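Local coordinates for GCN5-related N-acetyltransferase (Kribbella flavida, PDB 4IUS), which probably transfers an acyl group, most likely acetyl from acetyl-CoA, to an acceptor not yet defined, as a member of the GNAT family, at residues Ala11-Leu15 / Val46-Pro50; Val25-Val31 / Trp61-Ile66. The protein carries 1 engineered substitution. All blocks are in the same frame, centred on the assembly; numbering follows the deposited sequence.

Overall arrangement
Both contacts are built on the antiparallel sheet of strands 22-27, 30-35 and 44-47, and their centres lie about 13 Å apart. Interaction 1 sets helix 6-19 against strand 44-47 and the loop after it. Interaction 2 sets helix 59-71 against the hairpin of strands 22-27 and 30-35, on the other face. Val31 marks the change of face: it turns its CB away from 61-66, and Leu15 rests on it. Backbone pairs tie the two, as Ala48 N lies 2.9 Å from Pro29 O, a probable hydrogen bond. Interaction 2 is buried and almost wholly apolar. Interaction 1 is partly buried, smaller, and includes a bridging water.

Interaction 1: Ala11-Leu15 / Val46-Pro50; sequences ASAQL and VAAEP. With EDO (1,2-ethanediol), chain E.
A water joins Ala11 and Ala47. It donates a bond to Ala47 O at 2.8 Å and a weak, long one to Ala11 O at 3.4 Å. Ala11 O also accepts the helical bond from Leu15 N, so the water adds a second, looser partner to a carbonyl already used by the helix.

The remaining contacts are van der Waals. Pro50 presents the CB-CG side of its ring to the helix. Ala11 CB packs on Pro50 CB at 3.7 Å. In one of its two conformers, Ser12 OG comes to 3.4 Å from Pro50 CG. This hydroxyl sits beside its own backbone N (chi1 -71°) and is hydrogen-bonded to Ala8 O, so its polar need is met within the helix and the proline offers it only carbon.

Farther along, Leu15 splits its two methyls. CD1 meets Val46 CG2 at 3.7 Å, the two side chains crossing at a slant. CD2 lies against the backbone after the strand, 3.7 Å from Ala48 O. The same leucine also touches Val31 and Leu33 of the neighbouring strand 30-35. Gln14 contributes little: in one of its two conformers, its amide NE2 lies 4.0 Å from Val46 CG1.

On another side of the helix, a 1,2-ethanediol, probably from the crystallisation liquor, donates from O2 to Ala13 O at 3.0 Å and is also bonded to Trp224. Ala11 and Gln14 touch strand 78-82 of the larger mixed sheet as well. The arrangement is a helix laid on one face of a three-stranded antiparallel beta meander, at its last strand.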
loop_
_atom_site.group_PDB
_atom_site.type_symbol
_atom_site.label_atom_id
_atom_site.label_comp_id
_atom_site.label_asym_id
_atom_site.label_seq_id
_atom_site.Cartn_x
_atom_site.Cartn_y
_atom_site.Cartn_z
ATOM N N ALA A 11 -10.310 -2.877 -0.711
ATOM C CA ALA A 11 -10.111 -3.469 0.624
ATOM C C ALA A 11 -10.033 -4.991 0.542
ATOM O O ALA A 11 -9.222 -5.629 1.215
ATOM C CB ALA A 11 -11.205 -3.013 1.573
ATOM N N SER A 12 -10.901 -5.594 -0.245
ATOM C CA SER A 12 -10.932 -7.029 -0.397
ATOM C C SER A 12 -9.642 -7.556 -1.051
ATOM O O SER A 12 -9.112 -8.582 -0.644
ATOM C CB SER A 12 -12.163 -7.484 -1.202
ATOM O OG SER A 12 -13.362 -7.323 -0.469
ATOM N N ALA A 13 -9.158 -6.848 -2.060
ATOM C CA ALA A 13 -7.930 -7.226 -2.726
ATOM C C ALA A 13 -6.742 -7.071 -1.788
ATOM O O ALA A 13 -5.814 -7.916 -1.823
ATOM C CB ALA A 13 -7.724 -6.406 -3.990
ATOM N N GLN A 14 -6.731 -6.025 -0.970
ATOM C CA GLN A 14 -5.672 -5.857 0.000
ATOM C C GLN A 14 -5.628 -7.055 0.953
ATOM O O GLN A 14 -4.574 -7.614 1.230
ATOM C CB GLN A 14 -5.868 -4.558 0.770
ATOM C CG GLN A 14 -4.760 -4.226 1.735
ATOM C CD GLN A 14 -5.141 -3.021 2.549
ATOM O OE1 GLN A 14 -4.668 -1.925 2.294
ATOM N NE2 GLN A 14 -6.063 -3.206 3.487
ATOM N N LEU A 15 -6.790 -7.450 1.458
ATOM C CA LEU A 15 -6.853 -8.608 2.346
ATOM C C LEU A 15 -6.341 -9.876 1.669
ATOM O O LEU A 15 -5.549 -10.614 2.239
ATOM C CB LEU A 15 -8.257 -8.795 2.872
ATOM C CG LEU A 15 -8.550 -9.972 3.775
ATOM C CD1 LEU A 15 -7.672 -10.014 5.007
ATOM C CD2 LEU A 15 -10.030 -10.025 4.126
ATOM N N VAL A 46 -7.233 -5.642 9.706
ATOM C CA VAL A 46 -8.040 -5.021 8.666
ATOM C C VAL A 46 -9.487 -5.520 8.821
ATOM O O VAL A 46 -9.771 -6.364 9.692
ATOM C CB VAL A 46 -7.475 -5.286 7.234
ATOM C CG1 VAL A 46 -6.009 -4.812 7.112
ATOM C CG2 VAL A 46 -7.641 -6.754 6.858
ATOM N N ALA A 47 -10.400 -4.974 8.013
ATOM C CA ALA A 47 -11.770 -5.464 8.038
ATOM C C ALA A 47 -11.844 -6.885 7.486
ATOM O O ALA A 47 -11.278 -7.178 6.449
ATOM C CB ALA A 47 -12.680 -4.596 7.200
ATOM N N ALA A 48 -12.537 -7.754 8.196
ATOM C CA ALA A 48 -12.702 -9.129 7.752
ATOM C C ALA A 48 -13.567 -9.269 6.528
ATOM O O ALA A 48 -13.358 -10.206 5.762
ATOM C CB ALA A 48 -13.293 -9.956 8.907
ATOM N N GLU A 49 -14.568 -8.390 6.406
ATOM C CA GLU A 49 -15.616 -8.489 5.386
ATOM C C GLU A 49 -15.903 -7.089 4.804
ATOM O O GLU A 49 -16.929 -6.480 5.098
ATOM C CB GLU A 49 -16.902 -9.084 5.978
ATOM C CG GLU A 49 -16.745 -10.500 6.543
ATOM C CD GLU A 49 -17.999 -10.974 7.247
ATOM O OE1 GLU A 49 -19.079 -10.413 6.976
ATOM O OE2 GLU A 49 -17.872 -11.861 8.106
ATOM N N PRO A 50 -15.007 -6.573 3.942
ATOM C CA PRO A 50 -15.305 -5.309 3.251
ATOM C C PRO A 50 -16.628 -5.349 2.530
ATOM O O PRO A 50 -16.970 -6.357 1.908
ATOM C CB PRO A 50 -14.169 -5.175 2.234
ATOM C CG PRO A 50 -13.107 -6.056 2.715
ATOM C CD PRO A 50 -13.721 -7.142 3.527
HETATM C C1 EDO E . -3.045 -4.848 -3.718
HETATM O O1 EDO E . -4.079 -4.087 -3.068
HETATM C C2 EDO E . -3.573 -6.250 -3.997
HETATM O O2 EDO E . -3.171 -7.174 -2.964
HETATM O O HOH W 1 -10.193 -5.566 4.425
#

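Interaction 2: Val25-Val31 / Trp61-Ile66; sequences VVAGPLV and WALETI
Strand 25-27 and helix 61-66 run antiparallel, their axes inclined at 165° and 8.2 Å apart at closest approach. The motif is a beta hairpin with a helix laid on one face. A type II' turn from Ala27 to Leu30 closes the hairpin, and Gly28 takes the positive phi (58°) that favours glycine.

The backbones come nearest where two small residues meet. Ala62 CB lies 3.2 Å from Ala27 O, and Ala27 CB touches the Trp61 ring at CH2, 3.7 Å away. The indole meets Gly28 N with its edge, CZ3 lying 3.6 Å from that nitrogen. Thr65 OG1 sits over one face of the same ring, near its border rather than over its middle, and donates to Trp61 O at 2.8 Å, from above the carbonyl plane. Thr65 CG2, anti to the backbone N, turns to Ala27 CB. Putting an alanine at Thr65 removes the hydroxyl and methyl, which would probably leave Trp61 O without its side-chain donor and a gap beside Ala27 CB.

Leu30 reaches Ala62 CB with CD1 at 3.9 Å, and also touches Leu89 and Leu93. Val25 packs on Ile66 CG1. The tightest carbon pair is Ile66 CD1 against Leu30 CB, at 3.4 Å.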
loop_
_atom_site.group_PDB
_atom_site.type_symbol
_atom_site.label_atom_id
_atom_site.label_comp_id
_atom_site.label_asym_id
_atom_site.label_seq_id
_atom_site.Cartn_x
_atom_site.Cartn_y
_atom_site.Cartn_z
ATOM N N VAL A 25 -6.219 -14.175 12.396
ATOM C CA VAL A 25 -7.036 -14.258 13.622
ATOM C C VAL A 25 -8.360 -13.544 13.323
ATOM O O VAL A 25 -8.466 -12.313 13.423
ATOM C CB VAL A 25 -6.316 -13.633 14.817
ATOM C CG1 VAL A 25 -7.218 -13.687 16.056
ATOM C CG2 VAL A 25 -4.979 -14.347 15.025
ATOM N N VAL A 26 -9.322 -14.292 12.814
ATOM C CA VAL A 26 -10.607 -13.705 12.436
ATOM C C VAL A 26 -11.475 -13.581 13.685
ATOM O O VAL A 26 -11.645 -14.518 14.451
ATOM C CB VAL A 26 -11.358 -14.530 11.388
ATOM C CG1 VAL A 26 -12.739 -13.911 11.092
ATOM C CG2 VAL A 26 -10.519 -14.641 10.109
ATOM N N ALA A 27 -12.033 -12.407 13.905
ATOM C CA ALA A 27 -12.921 -12.172 15.070
ATOM C C ALA A 27 -14.010 -11.213 14.594
ATOM O O ALA A 27 -13.800 -9.993 14.566
ATOM C CB ALA A 27 -12.145 -11.611 16.257
ATOM N N GLY A 28 -15.155 -11.771 14.229
ATOM C CA GLY A 28 -16.257 -10.923 13.803
ATOM C C GLY A 28 -15.878 -10.040 12.625
ATOM O O GLY A 28 -15.425 -10.552 11.620
ATOM N N PRO A 29 -16.050 -8.721 12.753
ATOM C CA PRO A 29 -15.782 -7.891 11.611
ATOM C C PRO A 29 -14.331 -7.536 11.410
ATOM O O PRO A 29 -14.031 -6.794 10.490
ATOM C CB PRO A 29 -16.585 -6.633 11.919
ATOM C CG PRO A 29 -16.512 -6.545 13.402
ATOM C CD PRO A 29 -16.609 -7.941 13.887
ATOM N N LEU A 30 -13.432 -8.056 12.247
ATOM C CA LEU A 30 -12.002 -7.733 12.135
ATOM C C LEU A 30 -11.202 -9.005 11.873
ATOM O O LEU A 30 -11.582 -10.092 12.312
ATOM C CB LEU A 30 -11.485 -7.132 13.445
ATOM C CG LEU A 30 -12.192 -5.887 13.927
ATOM C CD1 LEU A 30 -11.650 -5.507 15.287
ATOM C CD2 LEU A 30 -12.056 -4.795 12.907
ATOM N N VAL A 31 -10.057 -8.835 11.214
ATOM C CA VAL A 31 -9.101 -9.924 11.111
ATOM C C VAL A 31 -7.719 -9.392 11.426
ATOM O O VAL A 31 -7.251 -8.411 10.837
ATOM C CB VAL A 31 -9.122 -10.665 9.750
ATOM C CG1 VAL A 31 -8.926 -9.741 8.553
ATOM C CG2 VAL A 31 -8.150 -11.846 9.754
ATOM N N TRP A 61 -15.152 -7.319 21.887
ATOM C CA TRP A 61 -14.643 -8.684 21.953
ATOM C C TRP A 61 -13.683 -8.952 20.797
ATOM O O TRP A 61 -12.663 -9.598 20.977
ATOM C CB TRP A 61 -15.829 -9.646 21.921
ATOM C CG TRP A 61 -15.449 -11.028 21.486
ATOM C CD1 TRP A 61 -14.885 -12.048 22.255
ATOM C CD2 TRP A 61 -15.468 -11.522 20.145
ATOM N NE1 TRP A 61 -14.618 -13.129 21.454
ATOM C CE2 TRP A 61 -14.934 -12.845 20.176
ATOM C CE3 TRP A 61 -15.890 -11.003 18.936
ATOM C CZ2 TRP A 61 -14.792 -13.593 19.028
ATOM C CZ3 TRP A 61 -15.752 -11.761 17.801
ATOM C CH2 TRP A 61 -15.223 -13.036 17.851
ATOM N N ALA A 62 -14.019 -8.483 19.606
ATOM C CA ALA A 62 -13.144 -8.738 18.457
ATOM C C ALA A 62 -11.756 -8.109 18.662
ATOM O O ALA A 62 -10.716 -8.721 18.380
ATOM C CB ALA A 62 -13.811 -8.200 17.179
ATOM N N LEU A 63 -11.750 -6.861 19.076
ATOM C CA LEU A 63 -10.534 -6.163 19.303
ATOM C C LEU A 63 -9.710 -6.814 20.418
ATOM O O LEU A 63 -8.495 -6.902 20.300
ATOM C CB LEU A 63 -10.857 -4.676 19.528
ATOM C CG LEU A 63 -9.703 -3.723 19.639
ATOM C CD1 LEU A 63 -8.810 -3.763 18.409
ATOM C CD2 LEU A 63 -10.235 -2.327 19.810
ATOM N N GLU A 64 -10.350 -7.197 21.510
ATOM C CA GLU A 64 -9.594 -7.859 22.553
ATOM C C GLU A 64 -9.040 -9.190 22.109
ATOM O O GLU A 64 -7.925 -9.532 22.499
ATOM C CB GLU A 64 -10.452 -8.015 23.795
ATOM C CG GLU A 64 -10.829 -6.702 24.441
ATOM C CD GLU A 64 -9.611 -5.879 24.796
ATOM O OE1 GLU A 64 -8.673 -6.466 25.354
ATOM O OE2 GLU A 64 -9.559 -4.678 24.455
ATOM N N THR A 65 -9.773 -9.915 21.288
ATOM C CA THR A 65 -9.296 -11.172 20.758
ATOM C C THR A 65 -8.009 -10.968 19.929
ATOM O O THR A 65 -7.018 -11.689 20.054
ATOM C CB THR A 65 -10.385 -11.850 19.915
ATOM O OG1 THR A 65 -11.508 -12.131 20.758
ATOM C CG2 THR A 65 -9.901 -13.136 19.258
ATOM N N ILE A 66 -8.039 -9.971 19.058
ATOM C CA ILE A 66 -6.896 -9.662 18.242
ATOM C C ILE A 66 -5.749 -9.107 19.060
ATOM O O ILE A 66 -4.582 -9.495 18.882
ATOM C CB ILE A 66 -7.301 -8.761 17.057
ATOM C CG1 ILE A 66 -8.254 -9.567 16.135
ATOM C CG2 ILE A 66 -6.054 -8.213 16.354
ATOM C CD1 ILE A 66 -9.033 -8.747 15.167
#